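Long-range contacts in Rik1-associated factor 1 (Schizosaccharomyces pombe, PDB 4O9D), which contributes, through its WD-repeat propeller and other parts, to heterochromatin formation as a component of the histone H3-methylating Clr4 complex: residues A[23-28]-A[402-407]; A[34-39]-A[382-387]; A[376-381]-A[396-401]. All coordinates share one frame; numbering follows the deposited sequence.

Contact 1: residues A[23-28]-A[402-407]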
ATOM      1  N   TRP A  23      18.345  -0.100  13.031  1.00 32.82           N
ATOM      2  CA  TRP A  23      18.972   1.162  12.717  1.00 33.45           C
ATOM      3  C   TRP A  23      18.329   2.298  13.492  1.00 35.63           C
ATOM      4  O   TRP A  23      18.991   2.965  14.278  1.00 32.06           O
ATOM      5  CB  TRP A  23      18.883   1.442  11.219  1.00 36.24           C
ATOM      6  CG  TRP A  23      19.568   2.688  10.856  1.00 37.45           C
ATOM      7  CD1 TRP A  23      20.812   3.082  11.270  1.00 41.93           C
ATOM      8  CD2 TRP A  23      19.078   3.727  10.002  1.00 35.71           C
ATOM      9  NE1 TRP A  23      21.120   4.304  10.730  1.00 41.40           N
ATOM     10  CE2 TRP A  23      20.074   4.723   9.947  1.00 37.94           C
ATOM     11  CE3 TRP A  23      17.890   3.916   9.281  1.00 33.97           C
ATOM     12  CZ2 TRP A  23      19.925   5.889   9.194  1.00 38.04           C
ATOM     13  CZ3 TRP A  23      17.743   5.075   8.535  1.00 37.44           C
ATOM     14  CH2 TRP A  23      18.757   6.049   8.501  1.00 37.79           C
ATOM     15  N   LYS A  24      17.040   2.533  13.257  1.00 30.27           N
ATOM     16  CA  LYS A  24      16.340   3.598  13.946  1.00 31.31           C
ATOM     17  C   LYS A  24      15.009   3.116  14.435  1.00 30.95           C
ATOM     18  O   LYS A  24      14.335   2.329  13.776  1.00 30.41           O
ATOM     19  CB  LYS A  24      16.113   4.794  13.023  1.00 31.97           C
ATOM     20  CG  LYS A  24      17.372   5.429  12.504  1.00 38.07           C
ATOM     21  CD  LYS A  24      18.117   6.153  13.592  1.00 35.13           C
ATOM     22  CE  LYS A  24      19.280   6.940  13.020  1.00 37.02           C
ATOM     23  NZ  LYS A  24      20.128   7.526  14.098  1.00 33.31           N
ATOM     24  N   HIS A  25      14.628   3.609  15.600  1.00 32.01           N
ATOM     25  CA  HIS A  25      13.303   3.392  16.130  1.00 33.28           C
ATOM     26  C   HIS A  25      12.674   4.750  16.389  1.00 35.18           C
ATOM     27  O   HIS A  25      13.354   5.693  16.806  1.00 32.08           O
ATOM     28  CB  HIS A  25      13.329   2.612  17.443  1.00 35.68           C
ATOM     29  CG  HIS A  25      12.066   2.767  18.224  1.00 35.63           C
ATOM     30  ND1 HIS A  25      10.957   1.982  18.000  1.00 38.13           N
ATOM     31  CD2 HIS A  25      11.712   3.656  19.183  1.00 37.87           C
ATOM     32  CE1 HIS A  25       9.977   2.366  18.800  1.00 35.06           C
ATOM     33  NE2 HIS A  25      10.411   3.378  19.532  1.00 41.44           N
ATOM     34  N   PHE A  26      11.369   4.836  16.165  1.00 35.13           N
ATOM     35  CA  PHE A  26      10.651   6.095  16.254  1.00 31.58           C
ATOM     36  C   PHE A  26       9.229   5.862  16.764  1.00 35.84           C
ATOM     37  O   PHE A  26       8.557   4.928  16.327  1.00 30.04           O
ATOM     38  CB  PHE A  26      10.642   6.736  14.853  1.00 33.16           C
ATOM     39  CG  PHE A  26       9.856   8.013  14.753  1.00 36.49           C
ATOM     40  CD1 PHE A  26      10.428   9.227  15.121  1.00 40.59           C
ATOM     41  CD2 PHE A  26       8.566   8.016  14.233  1.00 36.07           C
ATOM     42  CE1 PHE A  26       9.711  10.418  15.009  1.00 33.92           C
ATOM     43  CE2 PHE A  26       7.842   9.204  14.124  1.00 37.44           C
ATOM     44  CZ  PHE A  26       8.416  10.401  14.510  1.00 36.26           C
ATOM     45  N   ASN A  27       8.781   6.702  17.697  1.00 35.14           N
ATOM     46  CA  ASN A  27       7.389   6.705  18.162  1.00 38.54           C
ATOM     47  C   ASN A  27       7.024   8.073  18.722  1.00 44.07           C
ATOM     48  O   ASN A  27       7.052   8.278  19.935  1.00 47.25           O
ATOM     49  CB  ASN A  27       7.131   5.656  19.261  1.00 35.83           C
ATOM     50  CG  ASN A  27       5.631   5.549  19.641  1.00 41.33           C
ATOM     51  OD1 ASN A  27       4.851   6.481  19.405  1.00 45.89           O
ATOM     52  ND2 ASN A  27       5.232   4.414  20.215  1.00 36.92           N
ATOM     53  N   GLU A  28       6.709   9.008  17.839  1.00 45.34           N
ATOM     54  CA  GLU A  28       6.144  10.296  18.230  1.00 46.68           C
ATOM     55  C   GLU A  28       4.767  10.277  17.673  1.00 50.63           C
ATOM     56  O   GLU A  28       4.078  11.296  17.572  1.00 57.31           O
ATOM     57  CB  GLU A  28       6.920  11.432  17.591  1.00 44.72           C
ATOM     58  CG  GLU A  28       8.347  11.465  18.072  1.00 50.24           C
ATOM     59  CD  GLU A  28       8.418  11.472  19.581  1.00 49.40           C
ATOM     60  OE1 GLU A  28       7.584  12.176  20.200  1.00 48.83           O
ATOM     61  OE2 GLU A  28       9.289  10.762  20.141  1.00 52.67           O
ATOM     62  N   ASP A 402       4.782   2.337  17.308  1.00 30.21           N
ATOM     63  CA  ASP A 402       6.176   1.960  17.083  1.00 29.03           C
ATOM     64  C   ASP A 402       6.492   1.863  15.602  1.00 28.04           C
ATOM     65  O   ASP A 402       5.756   1.253  14.845  1.00 27.21           O
ATOM     66  CB  ASP A 402       6.521   0.621  17.749  1.00 29.16           C
ATOM     67  CG  ASP A 402       6.893   0.783  19.221  1.00 38.54           C
ATOM     68  OD1 ASP A 402       7.241   1.917  19.622  1.00 42.01           O
ATOM     69  OD2 ASP A 402       6.835  -0.208  19.974  1.00 41.70           O
ATOM     70  N   VAL A 403       7.610   2.452  15.211  1.00 24.79           N
ATOM     71  CA  VAL A 403       8.157   2.277  13.871  1.00 30.71           C
ATOM     72  C   VAL A 403       9.623   1.854  13.960  1.00 30.87           C
ATOM     73  O   VAL A 403      10.472   2.631  14.420  1.00 26.56           O
ATOM     74  CB  VAL A 403       8.041   3.590  13.053  1.00 27.66           C
ATOM     75  CG1 VAL A 403       8.679   3.432  11.656  1.00 28.58           C
ATOM     76  CG2 VAL A 403       6.606   3.970  12.922  1.00 26.94           C
ATOM     77  N   ASN A 404       9.916   0.616  13.556  1.00 26.55           N
ATOM     78  CA  ASN A 404      11.294   0.145  13.502  1.00 28.60           C
ATOM     79  C   ASN A 404      11.871   0.176  12.096  1.00 29.08           C
ATOM     80  O   ASN A 404      11.267  -0.343  11.157  1.00 30.96           O
ATOM     81  CB  ASN A 404      11.411  -1.278  14.077  1.00 27.13           C
ATOM     82  CG  ASN A 404      11.153  -1.320  15.573  1.00 29.75           C
ATOM     83  OD1 ASN A 404      11.029  -0.283  16.216  1.00 32.48           O
ATOM     84  ND2 ASN A 404      11.080  -2.514  16.130  1.00 30.89           N
ATOM     85  N   MET A 405      13.046   0.782  11.957  1.00 25.20           N
ATOM     86  CA  MET A 405      13.770   0.793  10.686  1.00 28.85           C
ATOM     87  C   MET A 405      15.043  -0.063  10.738  1.00 30.80           C
ATOM     88  O   MET A 405      15.902   0.137  11.624  1.00 30.17           O
ATOM     89  CB  MET A 405      14.194   2.216  10.309  1.00 32.30           C
ATOM     90  CG  MET A 405      13.118   3.098   9.702  1.00 40.21           C
ATOM     91  SD  MET A 405      13.791   4.083   8.323  1.00 47.72           S
ATOM     92  CE  MET A 405      12.288   4.777   7.662  1.00 36.49           C
ATOM     93  N   TYR A 406      15.180  -0.975   9.773  1.00 28.36           N
ATOM     94  CA  TYR A 406      16.359  -1.830   9.665  1.00 29.80           C
ATOM     95  C   TYR A 406      17.142  -1.434   8.423  1.00 30.41           C
ATOM     96  O   TYR A 406      16.553  -1.131   7.396  1.00 28.67           O
ATOM     97  CB  TYR A 406      15.948  -3.303   9.613  1.00 28.43           C
ATOM     98  CG  TYR A 406      15.086  -3.695  10.785  1.00 30.67           C
ATOM     99  CD1 TYR A 406      13.733  -3.379  10.804  1.00 28.82           C
ATOM    100  CD2 TYR A 406      15.627  -4.364  11.888  1.00 31.15           C
ATOM    101  CE1 TYR A 406      12.936  -3.719  11.890  1.00 27.14           C
ATOM    102  CE2 TYR A 406      14.844  -4.710  12.966  1.00 27.48           C
ATOM    103  CZ  TYR A 406      13.506  -4.387  12.963  1.00 31.29           C
ATOM    104  OH  TYR A 406      12.717  -4.702  14.043  1.00 31.02           O
ATOM    105  N   SER A 407      18.468  -1.414   8.516  1.00 31.45           N
ATOM    106  CA  SER A 407      19.283  -1.013   7.375  1.00 34.89           C
ATOM    107  C   SER A 407      20.516  -1.898   7.247  1.00 38.12           C
ATOM    108  O   SER A 407      20.912  -2.571   8.190  1.00 36.14           O
ATOM    109  CB  SER A 407      19.718   0.447   7.518  1.00 38.43           C
ATOM    110  OG  SER A 407      20.376   0.895   6.350  1.00 40.89           O
TER
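The propeller ring is closed where the N-terminal strand 21-26 runs antiparallel beside Val403-Ser407 and becomes the outermost strand of the last blade. Lys24-Met405 and Phe26-Val403 are hydrogen-bonded pairs on either side of the non-hydrogen-bonded pair His25-Asn404. At its start the ladder carries a classic beta bulge: Trp23 and Lys24 both face Met405, whose O accepts from Trp23 N at 2.8 Å, in the carbonyl plane, and from Lys24 N at 3.1 Å, tilted out of that plane.

On the face that bears Lys24, Phe26, Val403 and Met405, the methionine runs alongside the indole and brings SD to the ring edge, 4.1 Å from Trp23 CZ3, a Met-aromatic contact. With CG anti to the backbone N (chi1 -177°), the Trp23 ring also lies against Lys24, whose CG sits over the middle of one ring face. The rest of the lysine chain turns from the strand pair, and its NZ is satisfied elsewhere, by a salt bridge to Glu70 and a hydrogen bond to Glu418 O. Farther along, Phe26 CB rests 4.5 Å from Val403 CB, while the Phe26 ring meets Trp63 of the next blade edge-to-face.

The other face is polar. His25 ND1 donates to Asn404 OD1 over 2.9 Å in a nearly straight bond (171°), lying in the imidazole plane and running almost along the amide C=O; ring and amide planes are turned 65° apart. This bond fixes which way the Asn404 amide faces, and its ND2 is left to make a weak bond to Tyr406 OH, itself bonded to Thr376. An outer strand from the N-terminus completing a blade built from the C-terminal end is the "Velcro" closure of WD40 beta-propellers.

Contact 2: residues A[34-39]-A[382-387]; sequences VCVAYN and ITYGGF
Strands 34-38 and 382-387 run nearly parallel, 17° apart, with axes 6.3 Å from each other at closest, and no backbone hydrogen bond joins them, so side chains bridge the gap. Tyr384 carries much of the contact. Its CG is anti to the backbone N (chi1 -177°), and the ring reaches toward the other strand and lays one face against that backbone, Val36 N standing 3.9 Å above the ring plane of Tyr384. Val36 sets its CG2 methyl against the CD2-CE2 side of the same ring, 3.5 Å from Tyr384 CD2. Beyond the ring, a water bonds to Tyr384 OH at 3.1 Å and takes the hydrogen of Val36 N at 3.2 Å.

These are the innermost strands of the first and last blades of the propeller, so the contact packs two neighbouring blades together close to the central channel. Val34 and Cys35 form a classic beta bulge opposite Gly48 within the first blade.

Tyr38 spans the gap from the other direction. Its OH donates to Gly386 O over 2.8 Å; the acceptor lies in the plane of the phenol ring, whereas the hydroxyl is tilted 28° from the carbonyl plane. The same OH is hydrogen-bonded to Thr395 OG1 on the second strand of the last blade. A phenylalanine in its place would probably leave Gly386 O and Thr395 OG1 without their hydroxyl partner, losing one of the polar links between the blades. Gly386, which has no side chain, lies close to the CE2 edge of the Tyr384 ring.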
ATOM      1  N   VAL A  34       0.473   3.348   9.174  1.00 24.87           N
ATOM      2  CA  VAL A  34      -0.111   2.476   8.169  1.00 31.19           C
ATOM      3  C   VAL A  34       0.324   2.733   6.710  1.00 29.70           C
ATOM      4  O   VAL A  34      -0.158   2.055   5.819  1.00 23.89           O
ATOM      5  CB  VAL A  34      -1.642   2.526   8.239  1.00 31.37           C
ATOM      6  CG1 VAL A  34      -2.093   2.090   9.630  1.00 35.95           C
ATOM      7  CG2 VAL A  34      -2.169   3.934   7.862  1.00 29.36           C
ATOM      8  N   CYS A  35       1.213   3.694   6.464  1.00 25.11           N
ATOM      9  CA  CYS A  35       1.951   3.732   5.196  1.00 27.34           C
ATOM     10  C   CYS A  35       3.359   4.297   5.364  1.00 29.81           C
ATOM     11  O   CYS A  35       3.631   5.079   6.274  1.00 26.81           O
ATOM     12  CB  CYS A  35       1.235   4.530   4.096  1.00 32.78           C
ATOM     13  SG  CYS A  35      -0.056   5.616   4.627  1.00 41.02           S
ATOM     14  N   VAL A  36       4.237   3.878   4.467  1.00 24.71           N
ATOM     15  CA  VAL A  36       5.628   4.279   4.464  1.00 26.09           C
ATOM     16  C   VAL A  36       6.029   4.397   3.006  1.00 27.67           C
ATOM     17  O   VAL A  36       5.608   3.587   2.174  1.00 25.72           O
ATOM     18  CB  VAL A  36       6.550   3.202   5.101  1.00 27.99           C
ATOM     19  CG1 VAL A  36       7.993   3.694   5.092  1.00 28.38           C
ATOM     20  CG2 VAL A  36       6.086   2.827   6.535  1.00 28.53           C
ATOM     21  N   ALA A  37       6.847   5.385   2.680  1.00 21.11           N
ATOM     22  CA  ALA A  37       7.320   5.499   1.313  1.00 24.82           C
ATOM     23  C   ALA A  37       8.779   5.843   1.314  1.00 26.75           C
ATOM     24  O   ALA A  37       9.272   6.459   2.261  1.00 25.00           O
ATOM     25  CB  ALA A  37       6.527   6.568   0.557  1.00 23.32           C
ATOM     26  N   TYR A  38       9.463   5.458   0.241  1.00 23.45           N
ATOM     27  CA  TYR A  38      10.838   5.854   0.027  1.00 24.02           C
ATOM     28  C   TYR A  38      10.895   6.596  -1.301  1.00 28.80           C
ATOM     29  O   TYR A  38      10.151   6.282  -2.222  1.00 23.54           O
ATOM     30  CB  TYR A  38      11.755   4.630  -0.031  1.00 27.80           C
ATOM     31  CG  TYR A  38      11.596   3.679   1.122  1.00 24.54           C
ATOM     32  CD1 TYR A  38      12.303   3.861   2.313  1.00 26.25           C
ATOM     33  CD2 TYR A  38      10.759   2.572   1.017  1.00 28.61           C
ATOM     34  CE1 TYR A  38      12.160   2.977   3.382  1.00 24.41           C
ATOM     35  CE2 TYR A  38      10.616   1.677   2.065  1.00 24.34           C
ATOM     36  CZ  TYR A  38      11.320   1.877   3.248  1.00 29.24           C
ATOM     37  OH  TYR A  38      11.174   0.973   4.286  1.00 26.50           O
ATOM     38  N   ASN A  39      11.760   7.593  -1.407  1.00 24.16           N
ATOM     39  CA  ASN A  39      11.852   8.312  -2.661  1.00 28.26           C
ATOM     40  C   ASN A  39      12.747   7.525  -3.610  1.00 32.05           C
ATOM     41  O   ASN A  39      13.463   6.612  -3.172  1.00 31.51           O
ATOM     42  CB  ASN A  39      12.266   9.773  -2.440  1.00 28.12           C
ATOM     43  CG  ASN A  39      13.723   9.958  -2.124  1.00 30.06           C
ATOM     44  OD1 ASN A  39      14.462   9.019  -1.806  1.00 34.39           O
ATOM     45  ND2 ASN A  39      14.160  11.212  -2.221  1.00 32.77           N
ATOM     46  N   ILE A 382       1.460  -6.194  14.133  1.00 28.81           N
ATOM     47  CA  ILE A 382       2.061  -5.446  13.036  1.00 25.49           C
ATOM     48  C   ILE A 382       0.994  -4.689  12.261  1.00 24.61           C
ATOM     49  O   ILE A 382      -0.056  -5.245  11.938  1.00 25.73           O
ATOM     50  CB  ILE A 382       2.785  -6.419  12.069  1.00 25.45           C
ATOM     51  CG1 ILE A 382       3.939  -7.129  12.786  1.00 27.96           C
ATOM     52  CG2 ILE A 382       3.290  -5.694  10.829  1.00 24.90           C
ATOM     53  CD1 ILE A 382       4.984  -6.166  13.325  1.00 29.28           C
ATOM     54  N   THR A 383       1.244  -3.425  11.948  1.00 21.96           N
ATOM     55  CA  THR A 383       0.278  -2.662  11.135  1.00 27.13           C
ATOM     56  C   THR A 383       0.748  -2.390   9.700  1.00 26.95           C
ATOM     57  O   THR A 383      -0.075  -2.128   8.817  1.00 25.27           O
ATOM     58  CB  THR A 383      -0.125  -1.314  11.791  1.00 22.59           C
ATOM     59  OG1 THR A 383       1.036  -0.512  12.034  1.00 23.01           O
ATOM     60  CG2 THR A 383      -0.869  -1.547  13.094  1.00 27.31           C
ATOM     61  N   TYR A 384       2.061  -2.457   9.465  1.00 25.58           N
ATOM     62  CA  TYR A 384       2.631  -2.231   8.122  1.00 21.57           C
ATOM     63  C   TYR A 384       4.057  -2.719   8.073  1.00 24.05           C
ATOM     64  O   TYR A 384       4.734  -2.720   9.086  1.00 27.85           O
ATOM     65  CB  TYR A 384       2.647  -0.731   7.771  1.00 31.95           C
ATOM     66  CG  TYR A 384       3.153  -0.483   6.362  1.00 27.35           C
ATOM     67  CD1 TYR A 384       2.270  -0.518   5.292  1.00 29.16           C
ATOM     68  CD2 TYR A 384       4.492  -0.262   6.101  1.00 23.54           C
ATOM     69  CE1 TYR A 384       2.688  -0.320   4.000  1.00 30.44           C
ATOM     70  CE2 TYR A 384       4.936  -0.065   4.773  1.00 29.55           C
ATOM     71  CZ  TYR A 384       4.009  -0.089   3.739  1.00 32.17           C
ATOM     72  OH  TYR A 384       4.352   0.088   2.415  1.00 39.32           O
ATOM     73  N   GLY A 385       4.527  -3.117   6.897  1.00 23.25           N
ATOM     74  CA  GLY A 385       5.935  -3.414   6.704  1.00 28.42           C
ATOM     75  C   GLY A 385       6.295  -3.314   5.232  1.00 27.43           C
ATOM     76  O   GLY A 385       5.537  -3.754   4.376  1.00 22.22           O
ATOM     77  N   GLY A 386       7.462  -2.759   4.929  1.00 28.88           N
ATOM     78  CA  GLY A 386       7.828  -2.523   3.546  1.00 25.20           C
ATOM     79  C   GLY A 386       9.311  -2.312   3.300  1.00 28.50           C
ATOM     80  O   GLY A 386       9.951  -1.498   3.972  1.00 26.73           O
ATOM     81  N   PHE A 387       9.846  -3.033   2.314  1.00 26.18           N
ATOM     82  CA  PHE A 387      11.220  -2.847   1.849  1.00 26.51           C
ATOM     83  C   PHE A 387      11.324  -1.644   0.940  1.00 29.95           C
ATOM     84  O   PHE A 387      10.385  -1.333   0.201  1.00 30.14           O
ATOM     85  CB  PHE A 387      11.651  -4.035   0.989  1.00 28.59           C
ATOM     86  CG  PHE A 387      11.930  -5.292   1.766  1.00 28.22           C
ATOM     87  CD1 PHE A 387      13.118  -5.445   2.438  1.00 29.46           C
ATOM     88  CD2 PHE A 387      11.007  -6.324   1.794  1.00 28.18           C
ATOM     89  CE1 PHE A 387      13.384  -6.601   3.136  1.00 30.21           C
ATOM     90  CE2 PHE A 387      11.274  -7.494   2.490  1.00 24.47           C
ATOM     91  CZ  PHE A 387      12.459  -7.622   3.161  1.00 31.37           C
TER
HETATM   92  O   HOH W   1       2.637   2.586   1.965  1.00 30.00           O

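Contact 3: residues A[376-381]-A[396-401]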
ATOM      1  N   THR A 376      12.189 -10.463  13.305  1.00 27.76           N
ATOM      2  CA  THR A 376      12.127  -9.589  14.457  1.00 28.61           C
ATOM      3  C   THR A 376      10.792  -9.767  15.138  1.00 29.17           C
ATOM      4  O   THR A 376       9.923 -10.461  14.617  1.00 26.68           O
ATOM      5  CB  THR A 376      12.353  -8.109  14.064  1.00 32.67           C
ATOM      6  OG1 THR A 376      12.520  -7.322  15.242  1.00 33.13           O
ATOM      7  CG2 THR A 376      11.176  -7.551  13.220  1.00 29.55           C
ATOM      8  N   GLU A 377      10.684  -9.219  16.347  1.00 31.28           N
ATOM      9  CA  GLU A 377       9.468  -9.248  17.144  1.00 28.46           C
ATOM     10  C   GLU A 377       9.159  -7.837  17.657  1.00 34.25           C
ATOM     11  O   GLU A 377       9.997  -7.195  18.329  1.00 31.64           O
ATOM     12  CB  GLU A 377       9.588 -10.198  18.332  1.00 32.35           C
ATOM     13  CG  GLU A 377       8.405 -10.020  19.278  1.00 32.02           C
ATOM     14  CD  GLU A 377       8.300 -11.081  20.337  1.00 40.22           C
ATOM     15  OE1 GLU A 377       9.211 -11.930  20.436  1.00 44.78           O
ATOM     16  OE2 GLU A 377       7.299 -11.057  21.079  1.00 40.75           O
ATOM     17  N   MET A 378       7.973  -7.340  17.328  1.00 28.58           N
ATOM     18  CA  MET A 378       7.573  -6.005  17.775  1.00 32.30           C
ATOM     19  C   MET A 378       6.628  -6.134  18.977  1.00 33.06           C
ATOM     20  O   MET A 378       6.145  -7.224  19.269  1.00 34.02           O
ATOM     21  CB  MET A 378       6.963  -5.199  16.599  1.00 31.04           C
ATOM     22  CG  MET A 378       8.039  -4.746  15.557  1.00 24.97           C
ATOM     23  SD  MET A 378       7.524  -3.407  14.504  1.00 44.31           S
ATOM     24  CE  MET A 378       7.630  -2.028  15.630  1.00 33.36           C
ATOM     25  N   ASN A 379       6.387  -5.030  19.682  1.00 39.35           N
ATOM     26  CA  ASN A 379       5.666  -5.059  20.956  1.00 39.12           C
ATOM     27  C   ASN A 379       4.184  -5.364  20.843  1.00 36.24           C
ATOM     28  O   ASN A 379       3.536  -5.666  21.836  1.00 33.91           O
ATOM     29  CB  ASN A 379       5.827  -3.717  21.679  1.00 38.80           C
ATOM     30  CG  ASN A 379       7.170  -3.583  22.372  1.00 42.91           C
ATOM     31  OD1 ASN A 379       7.680  -4.541  22.950  1.00 43.00           O
ATOM     32  ND2 ASN A 379       7.753  -2.386  22.312  1.00 51.38           N
ATOM     33  N   SER A 380       3.631  -5.263  19.643  1.00 31.80           N
ATOM     34  CA  SER A 380       2.211  -5.519  19.454  1.00 30.07           C
ATOM     35  C   SER A 380       1.945  -5.961  17.995  1.00 32.05           C
ATOM     36  O   SER A 380       2.881  -6.091  17.207  1.00 31.14           O
ATOM     37  CB  SER A 380       1.424  -4.248  19.817  1.00 34.34           C
ATOM     38  OG  SER A 380       0.024  -4.479  19.822  1.00 38.81           O
ATOM     39  N   ALA A 381       0.686  -6.200  17.644  1.00 30.85           N
ATOM     40  CA  ALA A 381       0.315  -6.545  16.259  1.00 36.12           C
ATOM     41  C   ALA A 381       0.938  -5.610  15.204  1.00 29.80           C
ATOM     42  O   ALA A 381       0.945  -4.397  15.363  1.00 28.03           O
ATOM     43  CB  ALA A 381      -1.219  -6.553  16.101  1.00 33.85           C
ATOM     44  N   VAL A 396       9.159  -1.589   9.721  1.00 22.76           N
ATOM     45  CA  VAL A 396       8.083  -2.380  10.273  1.00 22.59           C
ATOM     46  C   VAL A 396       7.402  -1.597  11.390  1.00 27.93           C
ATOM     47  O   VAL A 396       8.072  -0.999  12.217  1.00 24.92           O
ATOM     48  CB  VAL A 396       8.642  -3.728  10.812  1.00 24.18           C
ATOM     49  CG1 VAL A 396       7.543  -4.584  11.403  1.00 25.40           C
ATOM     50  CG2 VAL A 396       9.354  -4.459   9.682  1.00 23.89           C
ATOM     51  N   CYS A 397       6.069  -1.586  11.397  1.00 23.86           N
ATOM     52  CA  CYS A 397       5.297  -0.790  12.369  1.00 27.28           C
ATOM     53  C   CYS A 397       4.296  -1.661  13.124  1.00 24.75           C
ATOM     54  O   CYS A 397       3.833  -2.675  12.598  1.00 22.06           O
ATOM     55  CB  CYS A 397       4.512   0.301  11.656  1.00 25.03           C
ATOM     56  SG  CYS A 397       5.373   1.157  10.324  1.00 29.68           S
ATOM     57  N   CYS A 398       3.918  -1.255  14.333  1.00 26.55           N
ATOM     58  CA  CYS A 398       2.959  -2.053  15.105  1.00 27.02           C
ATOM     59  C   CYS A 398       1.942  -1.175  15.806  1.00 32.24           C
ATOM     60  O   CYS A 398       2.080   0.039  15.844  1.00 30.31           O
ATOM     61  CB  CYS A 398       3.673  -2.969  16.109  1.00 30.80           C
ATOM     62  SG  CYS A 398       4.530  -2.123  17.487  1.00 28.72           S
ATOM     63  N   VAL A 399       0.889  -1.795  16.320  1.00 30.70           N
ATOM     64  CA  VAL A 399      -0.135  -1.065  17.024  1.00 36.12           C
ATOM     65  C   VAL A 399       0.484  -0.273  18.168  1.00 36.10           C
ATOM     66  O   VAL A 399       1.266  -0.814  18.925  1.00 29.64           O
ATOM     67  CB  VAL A 399      -1.196  -2.010  17.586  1.00 36.92           C
ATOM     68  CG1 VAL A 399      -2.159  -1.247  18.481  1.00 40.83           C
ATOM     69  CG2 VAL A 399      -1.944  -2.690  16.432  1.00 31.67           C
ATOM     70  N   GLY A 400       0.134   1.011  18.272  1.00 35.10           N
ATOM     71  CA  GLY A 400       0.613   1.841  19.364  1.00 40.14           C
ATOM     72  C   GLY A 400       1.714   2.806  18.957  1.00 41.99           C
ATOM     73  O   GLY A 400       2.312   3.456  19.815  1.00 43.63           O
ATOM     74  N   GLY A 401       2.002   2.884  17.658  1.00 38.58           N
ATOM     75  CA  GLY A 401       2.893   3.906  17.147  1.00 34.47           C
ATOM     76  C   GLY A 401       4.353   3.545  16.937  1.00 33.99           C
ATOM     77  O   GLY A 401       5.104   4.382  16.429  1.00 33.83           O
TER
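Met378 and Val396 meet at the apolar centre, where Met378 SD presses against Val396 CG1 at 3.3 Å, the two side chains crossing obliquely. The methionine bends at its last torsion (chi3 75°), which swings CE along the strand to 3.6 Å from Cys398 SG. Next outward, Cys398 CB lies against two carbonyl oxygens of the other segment, 3.2 Å from Ala381 O and 3.4 Å from Ser380 O. Val399 then covers the end of the contact: its CG2 branch packs 3.9 Å from Ala381 CB, and Ser380 OG touches its CB at 3.5 Å.

At the polar edge, Val399 N donates to Ala381 O over 2.8 Å (156°). This single hydrogen bond between the two segments falls where Cys398-Gly401 makes a type II beta turn; Gly400 and Gly401 both take positive phi angles at which a CB would press on the preceding carbonyl. Asp32 accepts from Gly400 N, and Asn27 donates to Gly400 O. The arrangement is that of a propeller's blade-to-blade connection: the chain leaving the outermost strand of one blade runs in to the innermost strand, 382-387, of the next, passing the turn between that blade's second and third strands.

The three contacts gather around one blade, the four-stranded sheet 382-387, 393-398, 403-407 and 21-26 listed from channel to rim. Contact 1 joins its two outer strands, contact 3 packs the incoming connection against the 393-398 strand and its turn, and contact 2 sets its inner strand beside the first blade; their centres lie 10 to 12 Å apart. Contact 3 touches both others through backbone hydrogen bonds, Asn404 N to Val396 O and Thr383 N to Cys397 O. Along the chain, contacts 2 and 3 lie within the loop closed by contact 1 and interleave. Together they join the last blade to the N-terminal strand that completes it and to the first blade, which closes the ring.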